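Side-chain contacts in fatty acid amide hydrolase (Candida albicans, PDB 6KVR), which probably hydrolyses monocarboxylic acid amides to the carboxylate and ammonium, as a member of the amidase signature family: residues A[219-224]-A[473-478]; A[50-53]-A[59-62]; A[453-456]-A[462-465]; A[485-490]-A[542-547]. One frame throughout, in Å; residues are numbered along the deposited sequence.

Interaction 1 (A[219-224]-A[473-478]); sequences LTKNPF and PHSEEV
Lys221 reaches Ser475 on the outer corner of a type II beta turn that runs from His474 to Glu477, a case of a loop tied down through one hydroxyl. The ammonium atom NZ of Lys221 donates to OG of Ser475 at 2.7 Å. The same OG donates to a bridging water 2.7 Å away, and that water passes a hydrogen to the backbone O of Thr220. The hydroxyl therefore plays both parts, accepting from the lysine and giving to the water, so its rotation is largely fixed. Beside this polar grip lies an apolar one: Leu219 straddles the corner, its CD1 lying 3.9 Å from CB of Ser475 and its CD2 meeting CG of Glu476 across a nearly perpendicular crossing. A bend at the second torsion of Lys221 (chi2 -56°) swings the chain round until its tip faces the turn.

Further out, Lys221 NZ has a second acceptor in the backbone O of Leu227. Glu476 takes the third position of the turn with positive phi, and its N and O are held by Asp211 and Lys417. His474 stacks on Phe536. Downstream of the lysine, the loop makes an Asx turn, in which OD1 of Asn222 accepts from N of Phe224 at 2.9 Å, with an N-H...O angle of 167°.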
loop_
_atom_site.group_PDB
_atom_site.type_symbol
_atom_site.label_atom_id
_atom_site.label_comp_id
_atom_site.label_asym_id
_atom_site.label_seq_id
_atom_site.Cartn_x
_atom_site.Cartn_y
_atom_site.Cartn_z
ATOM N N LEU A 219 9.394 -15.741 -30.970
ATOM C CA LEU A 219 10.303 -14.757 -30.391
ATOM C C LEU A 219 10.104 -13.378 -31.007
ATOM O O LEU A 219 9.825 -13.242 -32.203
ATOM C CB LEU A 219 11.768 -15.169 -30.588
ATOM C CG LEU A 219 12.202 -16.545 -30.112
ATOM C CD1 LEU A 219 13.546 -16.953 -30.746
ATOM C CD2 LEU A 219 12.258 -16.578 -28.577
ATOM N N THR A 220 10.285 -12.352 -30.184
ATOM C CA THR A 220 10.297 -10.961 -30.640
ATOM C C THR A 220 11.731 -10.444 -30.604
ATOM O O THR A 220 12.460 -10.713 -29.648
ATOM C CB THR A 220 9.369 -10.104 -29.766
ATOM O OG1 THR A 220 8.029 -10.591 -29.918
ATOM C CG2 THR A 220 9.419 -8.603 -30.137
ATOM N N LYS A 221 12.144 -9.715 -31.643
ATOM C CA LYS A 221 13.553 -9.384 -31.841
ATOM C C LYS A 221 13.830 -7.895 -31.646
ATOM O O LYS A 221 12.942 -7.051 -31.791
ATOM C CB LYS A 221 14.018 -9.812 -33.243
ATOM C CG LYS A 221 14.147 -11.327 -33.410
ATOM C CD LYS A 221 15.100 -11.929 -32.357
ATOM C CE LYS A 221 15.534 -13.340 -32.764
ATOM N NZ LYS A 221 16.652 -13.839 -31.932
ATOM N N ASN A 222 15.105 -7.583 -31.370
ATOM C CA ASN A 222 15.530 -6.199 -31.105
ATOM C C ASN A 222 15.576 -5.379 -32.389
ATOM O O ASN A 222 16.193 -5.803 -33.367
ATOM C CB ASN A 222 16.913 -6.185 -30.446
ATOM C CG ASN A 222 17.275 -4.830 -29.861
ATOM O OD1 ASN A 222 17.186 -3.786 -30.531
ATOM N ND2 ASN A 222 17.692 -4.837 -28.601
ATOM N N PRO A 223 14.955 -4.199 -32.427
ATOM C CA PRO A 223 14.923 -3.444 -33.690
ATOM C C PRO A 223 16.271 -2.832 -34.099
ATOM O O PRO A 223 16.413 -2.432 -35.260
ATOM C CB PRO A 223 13.858 -2.364 -33.424
ATOM C CG PRO A 223 13.865 -2.171 -31.949
ATOM C CD PRO A 223 14.185 -3.533 -31.355
ATOM N N PHE A 224 17.261 -2.747 -33.208
ATOM C CA PHE A 224 18.580 -2.221 -33.555
ATOM C C PHE A 224 19.583 -3.311 -33.917
ATOM O O PHE A 224 20.679 -2.997 -34.400
ATOM C CB PHE A 224 19.137 -1.381 -32.394
ATOM C CG PHE A 224 18.443 -0.059 -32.220
ATOM C CD1 PHE A 224 18.881 1.067 -32.908
ATOM C CD2 PHE A 224 17.337 0.054 -31.384
ATOM C CE1 PHE A 224 18.233 2.295 -32.751
ATOM C CE2 PHE A 224 16.682 1.267 -31.225
ATOM C CZ PHE A 224 17.132 2.391 -31.909
ATOM N N PRO A 473 20.257 -9.296 -24.473
ATOM C CA PRO A 473 20.808 -10.650 -24.549
ATOM C C PRO A 473 20.380 -11.360 -25.831
ATOM O O PRO A 473 19.494 -10.924 -26.563
ATOM C CB PRO A 473 20.202 -11.328 -23.320
ATOM C CG PRO A 473 18.841 -10.729 -23.259
ATOM C CD PRO A 473 19.022 -9.253 -23.670
ATOM N N HIS A 474 21.037 -12.476 -26.102
ATOM C CA HIS A 474 20.525 -13.360 -27.139
ATOM C C HIS A 474 19.213 -13.982 -26.669
ATOM O O HIS A 474 18.989 -14.162 -25.470
ATOM C CB HIS A 474 21.543 -14.450 -27.462
ATOM C CG HIS A 474 22.791 -13.933 -28.102
ATOM N ND1 HIS A 474 23.965 -14.656 -28.136
ATOM C CD2 HIS A 474 23.045 -12.770 -28.747
ATOM C CE1 HIS A 474 24.890 -13.956 -28.767
ATOM N NE2 HIS A 474 24.359 -12.805 -29.146
ATOM N N SER A 475 18.347 -14.324 -27.624
ATOM C CA SER A 475 17.057 -14.903 -27.271
ATOM C C SER A 475 17.232 -16.121 -26.373
ATOM O O SER A 475 18.120 -16.952 -26.582
ATOM C CB SER A 475 16.276 -15.268 -28.536
ATOM O OG SER A 475 16.034 -14.085 -29.294
ATOM N N GLU A 476 16.401 -16.183 -25.327
ATOM C CA GLU A 476 16.334 -17.311 -24.400
ATOM C C GLU A 476 17.633 -17.497 -23.615
ATOM O O GLU A 476 17.898 -18.586 -23.092
ATOM C CB GLU A 476 15.956 -18.606 -25.132
ATOM C CG GLU A 476 14.705 -18.505 -26.023
ATOM C CD GLU A 476 14.104 -19.875 -26.380
ATOM O OE1 GLU A 476 13.318 -20.461 -25.583
ATOM O OE2 GLU A 476 14.438 -20.375 -27.479
ATOM N N GLU A 477 18.434 -16.438 -23.484
ATOM C CA GLU A 477 19.736 -16.513 -22.816
ATOM C C GLU A 477 19.923 -15.335 -21.862
ATOM O O GLU A 477 20.962 -14.670 -21.851
ATOM C CB GLU A 477 20.868 -16.580 -23.852
ATOM C CG GLU A 477 21.023 -17.970 -24.481
ATOM C CD GLU A 477 22.261 -18.104 -25.358
ATOM O OE1 GLU A 477 23.379 -18.230 -24.811
ATOM O OE2 GLU A 477 22.098 -18.134 -26.600
ATOM N N VAL A 478 18.909 -15.055 -21.044
ATOM C CA VAL A 478 19.028 -14.029 -20.017
ATOM C C VAL A 478 18.466 -14.593 -18.716
ATOM O O VAL A 478 17.287 -14.963 -18.646
ATOM C CB VAL A 478 18.342 -12.708 -20.422
ATOM C CG1 VAL A 478 16.927 -12.936 -20.972
ATOM C CG2 VAL A 478 18.345 -11.724 -19.274
HETATM O O HOH W 1 13.833 -12.860 -28.347
#

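Interaction 2 (A[50-53]-A[59-62]); sequences LPKP and KDQF
Lys52 and Asp60 mark the closest approach of two irregular segments, yet their CA atoms stay 9.9 Å apart, so the contact is left to side chains. The short helix 54-59 joins them, its last residue, Lys59, opening the second segment. Pro53 occupies its N-cap position, while at the far end Gln61 leaves the helix with a positive phi of 57° and two bonds back into the last turn.

From the leading side, Lys52 sends its chain across to the trailing one. Late bends in that chain, the last at chi4 (56°), bring NZ to 3.4 Å from OD1 of Asp60, a long salt bridge whose hydrogen bond is weak; the two side chains meet at about a right angle. A carboxylate at the C-terminal end of a helix tends to be disfavoured by the helix dipole, and the lysine probably offsets part of that cost. The second pair is apolar. CG of Pro51 rests 4.0 Å from CZ of Phe62 and scarcely farther from CE1, meeting the ring obliquely. Leu57 of the intervening helix touches Pro51, Lys52 and Phe62, giving them a shared apolar neighbour. The amide of Gln61 faces elsewhere, bonded to Asn225, Ser534 and Val537.

This surface contact thus illustrates how the flanks of a single short helix can be joined, with the chain leaving its C-terminal end through a Schellman motif.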
loop_
_atom_site.group_PDB
_atom_site.type_symbol
_atom_site.label_atom_id
_atom_site.label_comp_id
_atom_site.label_asym_id
_atom_site.label_seq_id
_atom_site.Cartn_x
_atom_site.Cartn_y
_atom_site.Cartn_z
ATOM N N LEU A 50 11.239 -8.176 -47.901
ATOM C CA LEU A 50 12.413 -8.107 -47.043
ATOM C C LEU A 50 13.700 -8.217 -47.869
ATOM O O LEU A 50 13.730 -8.878 -48.913
ATOM C CB LEU A 50 12.358 -9.213 -45.992
ATOM C CG LEU A 50 11.286 -9.020 -44.908
ATOM C CD1 LEU A 50 11.238 -10.206 -43.941
ATOM C CD2 LEU A 50 11.535 -7.720 -44.156
ATOM N N PRO A 51 14.774 -7.554 -47.434
ATOM C CA PRO A 51 16.031 -7.631 -48.195
ATOM C C PRO A 51 16.613 -9.035 -48.259
ATOM O O PRO A 51 17.248 -9.385 -49.259
ATOM C CB PRO A 51 16.956 -6.656 -47.449
ATOM C CG PRO A 51 16.324 -6.455 -46.100
ATOM C CD PRO A 51 14.849 -6.581 -46.331
ATOM N N LYS A 52 16.425 -9.840 -47.221
ATOM C CA LYS A 52 16.723 -11.265 -47.200
ATOM C C LYS A 52 15.643 -11.937 -46.363
ATOM O O LYS A 52 14.897 -11.245 -45.656
ATOM C CB LYS A 52 18.102 -11.566 -46.602
ATOM C CG LYS A 52 19.291 -10.803 -47.151
ATOM C CD LYS A 52 20.570 -11.613 -46.875
ATOM C CE LYS A 52 21.799 -10.734 -46.678
ATOM N NZ LYS A 52 21.588 -9.736 -45.592
ATOM N N PRO A 53 15.511 -13.264 -46.417
ATOM C CA PRO A 53 14.619 -13.950 -45.477
ATOM C C PRO A 53 14.912 -13.519 -44.044
ATOM O O PRO A 53 16.048 -13.177 -43.701
ATOM C CB PRO A 53 14.942 -15.428 -45.708
ATOM C CG PRO A 53 15.318 -15.479 -47.168
ATOM C CD PRO A 53 16.065 -14.190 -47.425
ATOM N N LYS A 59 20.488 -13.792 -38.408
ATOM C CA LYS A 59 21.879 -14.235 -38.296
ATOM C C LYS A 59 22.848 -13.085 -38.510
ATOM O O LYS A 59 23.918 -13.050 -37.895
ATOM C CB LYS A 59 22.179 -15.355 -39.291
ATOM C CG LYS A 59 21.818 -16.743 -38.788
ATOM C CD LYS A 59 21.926 -17.799 -39.887
ATOM C CE LYS A 59 21.479 -19.167 -39.365
ATOM N NZ LYS A 59 20.200 -19.621 -40.000
ATOM N N ASP A 60 22.465 -12.120 -39.333
ATOM C CA ASP A 60 23.314 -11.026 -39.762
ATOM C C ASP A 60 23.347 -9.857 -38.789
ATOM O O ASP A 60 24.038 -8.868 -39.063
ATOM C CB ASP A 60 22.829 -10.538 -41.121
ATOM C CG ASP A 60 23.503 -11.260 -42.264
ATOM O OD1 ASP A 60 23.878 -10.591 -43.251
ATOM O OD2 ASP A 60 23.673 -12.500 -42.164
ATOM N N GLN A 61 22.615 -9.930 -37.675
ATOM C CA GLN A 61 22.529 -8.807 -36.740
ATOM C C GLN A 61 22.030 -7.559 -37.464
ATOM O O GLN A 61 22.546 -6.460 -37.274
ATOM C CB GLN A 61 23.874 -8.547 -36.058
ATOM C CG GLN A 61 24.415 -9.784 -35.358
ATOM C CD GLN A 61 25.674 -9.526 -34.541
ATOM O OE1 GLN A 61 25.655 -8.790 -33.547
ATOM N NE2 GLN A 61 26.780 -10.150 -34.954
ATOM N N PHE A 62 21.047 -7.753 -38.341
ATOM C CA PHE A 62 20.454 -6.666 -39.107
ATOM C C PHE A 62 19.941 -5.567 -38.174
ATOM O O PHE A 62 19.276 -5.851 -37.176
ATOM C CB PHE A 62 19.319 -7.251 -39.963
ATOM C CG PHE A 62 18.748 -6.302 -40.982
ATOM C CD1 PHE A 62 19.385 -6.094 -42.190
ATOM C CD2 PHE A 62 17.549 -5.647 -40.740
ATOM C CE1 PHE A 62 18.844 -5.232 -43.140
ATOM C CE2 PHE A 62 17.009 -4.783 -41.677
ATOM C CZ PHE A 62 17.659 -4.576 -42.882
#

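Interaction 3 (A[453-456]-A[462-465]); sequences DFMV and FILS
Met455 against Ile463 is a buried, mainly apolar contact that seats the last turn of helix 434-457 on strand 462-466, the strand that follows it in sequence. Met455 is present as selenomethionine. Its SE atom lies 3.7 Å from CD1 of Ile463 and 4.1 Å from CG1 of the same residue, so the selenium lies against the outer end of the longer isoleucine branch. Ile463 extends that branch fully (chi2 177°), which carries CD1 out from the strand to meet the helix. The terminal methyl of Met455 goes a different way: a turn at the third torsion (chi3 70°) directs CE at the strand backbone, 3.8 Å from N of Phe462.

This is a helix-on-sheet layer of the mixed core sheet of the amidase fold. Strand 462-466 runs parallel to strand 343-346 on one flank and antiparallel to strand 540-546 on the other. Ile463 points from it toward the helix, whereas the Phe462 side chain leaves by the other face to pack on Val555 and Ala558 of helix 552-565. Phe454, next to Met455, stacks on Phe380. Asp453 and Val456 lie against Glu321 of the second subunit, placing this end of the helix at the subunit contact.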
loop_
_atom_site.group_PDB
_atom_site.type_symbol
_atom_site.label_atom_id
_atom_site.label_comp_id
_atom_site.label_asym_id
_atom_site.label_seq_id
_atom_site.Cartn_x
_atom_site.Cartn_y
_atom_site.Cartn_z
ATOM N N ASP A 453 16.918 5.270 4.297
ATOM C CA ASP A 453 17.770 5.966 5.254
ATOM C C ASP A 453 19.081 6.398 4.615
ATOM O O ASP A 453 19.660 7.415 5.012
ATOM C CB ASP A 453 18.088 5.067 6.442
ATOM C CG ASP A 453 16.899 4.868 7.363
ATOM O OD1 ASP A 453 15.902 5.619 7.247
ATOM O OD2 ASP A 453 16.969 3.956 8.215
ATOM N N PHE A 454 19.586 5.614 3.658
ATOM C CA PHE A 454 20.812 5.990 2.966
ATOM C C PHE A 454 20.623 7.288 2.194
ATOM O O PHE A 454 21.433 8.213 2.314
ATOM C CB PHE A 454 21.264 4.877 2.020
ATOM C CG PHE A 454 22.272 5.336 0.988
ATOM C CD1 PHE A 454 23.588 5.596 1.350
ATOM C CD2 PHE A 454 21.900 5.522 -0.327
ATOM C CE1 PHE A 454 24.523 6.022 0.415
ATOM C CE2 PHE A 454 22.831 5.941 -1.279
ATOM C CZ PHE A 454 24.150 6.192 -0.902
HETATM N N MSE A 455 19.557 7.380 1.402
HETATM C CA MSE A 455 19.317 8.579 0.617
HETATM C C MSE A 455 18.849 9.800 1.426
HETATM O O MSE A 455 19.143 10.933 1.042
HETATM C CB MSE A 455 18.309 8.298 -0.504
HETATM C CG MSE A 455 18.745 7.175 -1.451
HETATM SE SE MSE A 455 17.394 6.702 -2.752
HETATM C CE MSE A 455 17.491 8.334 -3.821
ATOM N N VAL A 456 18.107 9.572 2.515
ATOM C CA VAL A 456 17.699 10.673 3.382
ATOM C C VAL A 456 18.908 11.233 4.126
ATOM O O VAL A 456 19.216 12.423 4.022
ATOM C CB VAL A 456 16.598 10.212 4.357
ATOM C CG1 VAL A 456 16.362 11.259 5.467
ATOM C CG2 VAL A 456 15.311 9.918 3.601
ATOM N N PHE A 462 19.264 10.682 -6.267
ATOM C CA PHE A 462 18.981 9.556 -7.162
ATOM C C PHE A 462 20.107 8.539 -7.132
ATOM O O PHE A 462 21.243 8.842 -6.764
ATOM C CB PHE A 462 18.764 10.008 -8.608
ATOM C CG PHE A 462 17.744 11.094 -8.740
ATOM C CD1 PHE A 462 16.386 10.800 -8.674
ATOM C CD2 PHE A 462 18.135 12.413 -8.901
ATOM C CE1 PHE A 462 15.432 11.808 -8.778
ATOM C CE2 PHE A 462 17.183 13.428 -9.002
ATOM C CZ PHE A 462 15.827 13.121 -8.941
ATOM N N ILE A 463 19.774 7.316 -7.536
ATOM C CA ILE A 463 20.747 6.239 -7.687
ATOM C C ILE A 463 20.810 5.876 -9.164
ATOM O O ILE A 463 19.773 5.660 -9.810
ATOM C CB ILE A 463 20.386 5.034 -6.799
ATOM C CG1 ILE A 463 20.275 5.493 -5.339
ATOM C CG2 ILE A 463 21.447 3.934 -6.888
ATOM C CD1 ILE A 463 19.858 4.418 -4.375
ATOM N N LEU A 464 22.018 5.878 -9.712
ATOM C CA LEU A 464 22.265 5.552 -11.110
ATOM C C LEU A 464 22.932 4.188 -11.150
ATOM O O LEU A 464 23.863 3.930 -10.375
ATOM C CB LEU A 464 23.150 6.603 -11.775
ATOM C CG LEU A 464 23.558 6.399 -13.241
ATOM C CD1 LEU A 464 22.341 6.376 -14.145
ATOM C CD2 LEU A 464 24.532 7.492 -13.705
ATOM N N SER A 465 22.455 3.310 -12.028
ATOM C CA SER A 465 22.906 1.928 -11.989
ATOM C C SER A 465 22.647 1.285 -13.349
ATOM O O SER A 465 21.841 1.797 -14.136
ATOM C CB SER A 465 22.183 1.152 -10.876
ATOM O OG SER A 465 20.831 0.952 -11.244
#

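Interaction 4 (A[485-490]-A[542-547]); sequences SLWNIL and GLQLSG
Gln544 is the first residue along 542-547 to touch Trp487 of helix 482-490, and it comes to the edge of the indole near the ring plane. NE2 of Gln544 is 3.7 Å from NE1 of Trp487, two donors that merely touch, with the amide turned 75° from the ring. The amide is held by others: its OE1 accepts from Arg259, and NE2 donates to the backbone oxygens of Pro466 and Tyr483, which keeps its flip settled.

Leu545 turns away, and Ser546 then comes over one face of the indole. Its OG hangs 3.4 Å above the ring plane and over the centre, 3.5 Å from both CD2 and CE2 of Trp487, while it is hydrogen-bonded to Thr494 OG1. CB of Ser546 makes a CH-pi contact, 4.0 Å from the centroid of the six-membered ring and only 9° off its normal. The opposite face is met by CD2 of Leu486, so the indole is sandwiched between helix and strand.

The contact thus packs a helix on the core sheet of the amidase signature fold, with the side chain of Gln544 about 6 Å from that of Gly256, a predicted substrate-binding residue, and about 11 Å from that of Ser257, the predicted acyl-ester serine of the Lys158-Ser233-Ser257 site.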
loop_
_atom_site.group_PDB
_atom_site.type_symbol
_atom_site.label_atom_id
_atom_site.label_comp_id
_atom_site.label_asym_id
_atom_site.label_seq_id
_atom_site.Cartn_x
_atom_site.Cartn_y
_atom_site.Cartn_z
ATOM N N SER A 485 15.474 -6.293 -10.470
ATOM C CA SER A 485 14.604 -6.810 -9.426
ATOM C C SER A 485 14.858 -6.134 -8.084
ATOM O O SER A 485 13.961 -6.130 -7.236
ATOM C CB SER A 485 14.756 -8.329 -9.302
ATOM O OG SER A 485 16.033 -8.686 -8.806
ATOM N N LEU A 486 16.043 -5.550 -7.885
ATOM C CA LEU A 486 16.314 -4.811 -6.651
ATOM C C LEU A 486 15.295 -3.697 -6.436
ATOM O O LEU A 486 14.785 -3.512 -5.324
ATOM C CB LEU A 486 17.728 -4.228 -6.689
ATOM C CG LEU A 486 18.100 -3.290 -5.541
ATOM C CD1 LEU A 486 18.094 -4.045 -4.201
ATOM C CD2 LEU A 486 19.444 -2.546 -5.792
ATOM N N TRP A 487 14.995 -2.933 -7.483
ATOM C CA TRP A 487 14.047 -1.837 -7.331
ATOM C C TRP A 487 12.593 -2.307 -7.270
ATOM O O TRP A 487 11.715 -1.508 -6.908
ATOM C CB TRP A 487 14.267 -0.812 -8.459
ATOM C CG TRP A 487 15.737 -0.507 -8.548
ATOM C CD1 TRP A 487 16.582 -0.856 -9.552
ATOM C CD2 TRP A 487 16.550 0.150 -7.547
ATOM N NE1 TRP A 487 17.860 -0.438 -9.260
ATOM C CE2 TRP A 487 17.868 0.176 -8.034
ATOM C CE3 TRP A 487 16.283 0.724 -6.299
ATOM C CZ2 TRP A 487 18.926 0.749 -7.315
ATOM C CZ3 TRP A 487 17.339 1.305 -5.585
ATOM C CH2 TRP A 487 18.642 1.303 -6.093
ATOM N N ASN A 488 12.316 -3.582 -7.574
ATOM C CA ASN A 488 10.971 -4.094 -7.327
ATOM C C ASN A 488 10.759 -4.410 -5.854
ATOM O O ASN A 488 9.698 -4.101 -5.299
ATOM C CB ASN A 488 10.703 -5.341 -8.162
ATOM C CG ASN A 488 10.684 -5.043 -9.647
ATOM O OD1 ASN A 488 11.635 -5.352 -10.356
ATOM N ND2 ASN A 488 9.616 -4.413 -10.115
ATOM N N ILE A 489 11.747 -5.022 -5.199
ATOM C CA ILE A 489 11.537 -5.337 -3.790
ATOM C C ILE A 489 11.612 -4.061 -2.952
ATOM O O ILE A 489 10.871 -3.918 -1.982
ATOM C CB ILE A 489 12.512 -6.438 -3.299
ATOM C CG1 ILE A 489 12.139 -6.866 -1.883
ATOM C CG2 ILE A 489 13.972 -5.974 -3.323
ATOM C CD1 ILE A 489 13.021 -7.988 -1.311
ATOM N N LEU A 490 12.461 -3.098 -3.329
ATOM C CA LEU A 490 12.460 -1.809 -2.631
ATOM C C LEU A 490 11.267 -0.940 -3.014
ATOM O O LEU A 490 10.900 -0.047 -2.241
ATOM C CB LEU A 490 13.753 -1.036 -2.913
ATOM C CG LEU A 490 15.081 -1.696 -2.501
ATOM C CD1 LEU A 490 16.300 -0.888 -2.979
ATOM C CD2 LEU A 490 15.148 -1.928 -0.998
ATOM N N GLY A 542 21.060 1.347 -22.134
ATOM C CA GLY A 542 20.175 2.143 -21.295
ATOM C C GLY A 542 20.491 1.899 -19.834
ATOM O O GLY A 542 20.836 0.779 -19.452
ATOM N N LEU A 543 20.365 2.944 -19.025
ATOM C CA LEU A 543 20.707 2.883 -17.609
ATOM C C LEU A 543 19.490 3.256 -16.767
ATOM O O LEU A 543 18.513 3.816 -17.272
ATOM C CB LEU A 543 21.882 3.823 -17.295
ATOM C CG LEU A 543 23.251 3.595 -17.945
ATOM C CD1 LEU A 543 24.186 4.748 -17.589
ATOM C CD2 LEU A 543 23.878 2.255 -17.530
ATOM N N GLN A 544 19.567 2.980 -15.463
ATOM C CA GLN A 544 18.460 3.221 -14.547
ATOM C C GLN A 544 18.745 4.391 -13.613
ATOM O O GLN A 544 19.841 4.501 -13.049
ATOM C CB GLN A 544 18.158 1.986 -13.702
ATOM C CG GLN A 544 17.644 0.834 -14.508
ATOM C CD GLN A 544 17.203 -0.291 -13.605
ATOM O OE1 GLN A 544 16.013 -0.578 -13.508
ATOM N NE2 GLN A 544 18.154 -0.904 -12.903
ATOM N N LEU A 545 17.733 5.231 -13.427
ATOM C CA LEU A 545 17.726 6.303 -12.435
ATOM C C LEU A 545 16.578 6.060 -11.453
ATOM O O LEU A 545 15.402 6.142 -11.826
ATOM C CB LEU A 545 17.597 7.657 -13.127
ATOM C CG LEU A 545 17.938 8.909 -12.311
ATOM C CD1 LEU A 545 19.443 9.137 -12.202
ATOM C CD2 LEU A 545 17.265 10.089 -12.980
ATOM N N SER A 546 16.913 5.757 -10.202
ATOM C CA SER A 546 15.932 5.463 -9.163
ATOM C C SER A 546 15.849 6.598 -8.142
ATOM O O SER A 546 16.876 7.109 -7.688
ATOM C CB SER A 546 16.289 4.171 -8.429
ATOM O OG SER A 546 16.542 3.139 -9.351
ATOM N N GLY A 547 14.622 6.963 -7.757
ATOM C CA GLY A 547 14.383 7.940 -6.722
ATOM C C GLY A 547 13.717 7.335 -5.497
ATOM O O GLY A 547 13.385 6.154 -5.456
#

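In the fold
From the N terminus, interaction 2 comes first, closing a small loop around helix 54-59. Interaction 1 then spans 219 to 478, a long excursion that brings together two loop regions on the same side of the molecule as interaction 2, with centres about 15 Å apart. Nested inside it, interaction 3 closes the short connection between helix 434-457 and strand 462-466. Interaction 4 opens only at 485, after interaction 1 has closed, so none of the loops cross. Interactions 3 and 4 meet directly: strands 462-466 and 540-546 are antiparallel neighbours, linking both helices to one sheet.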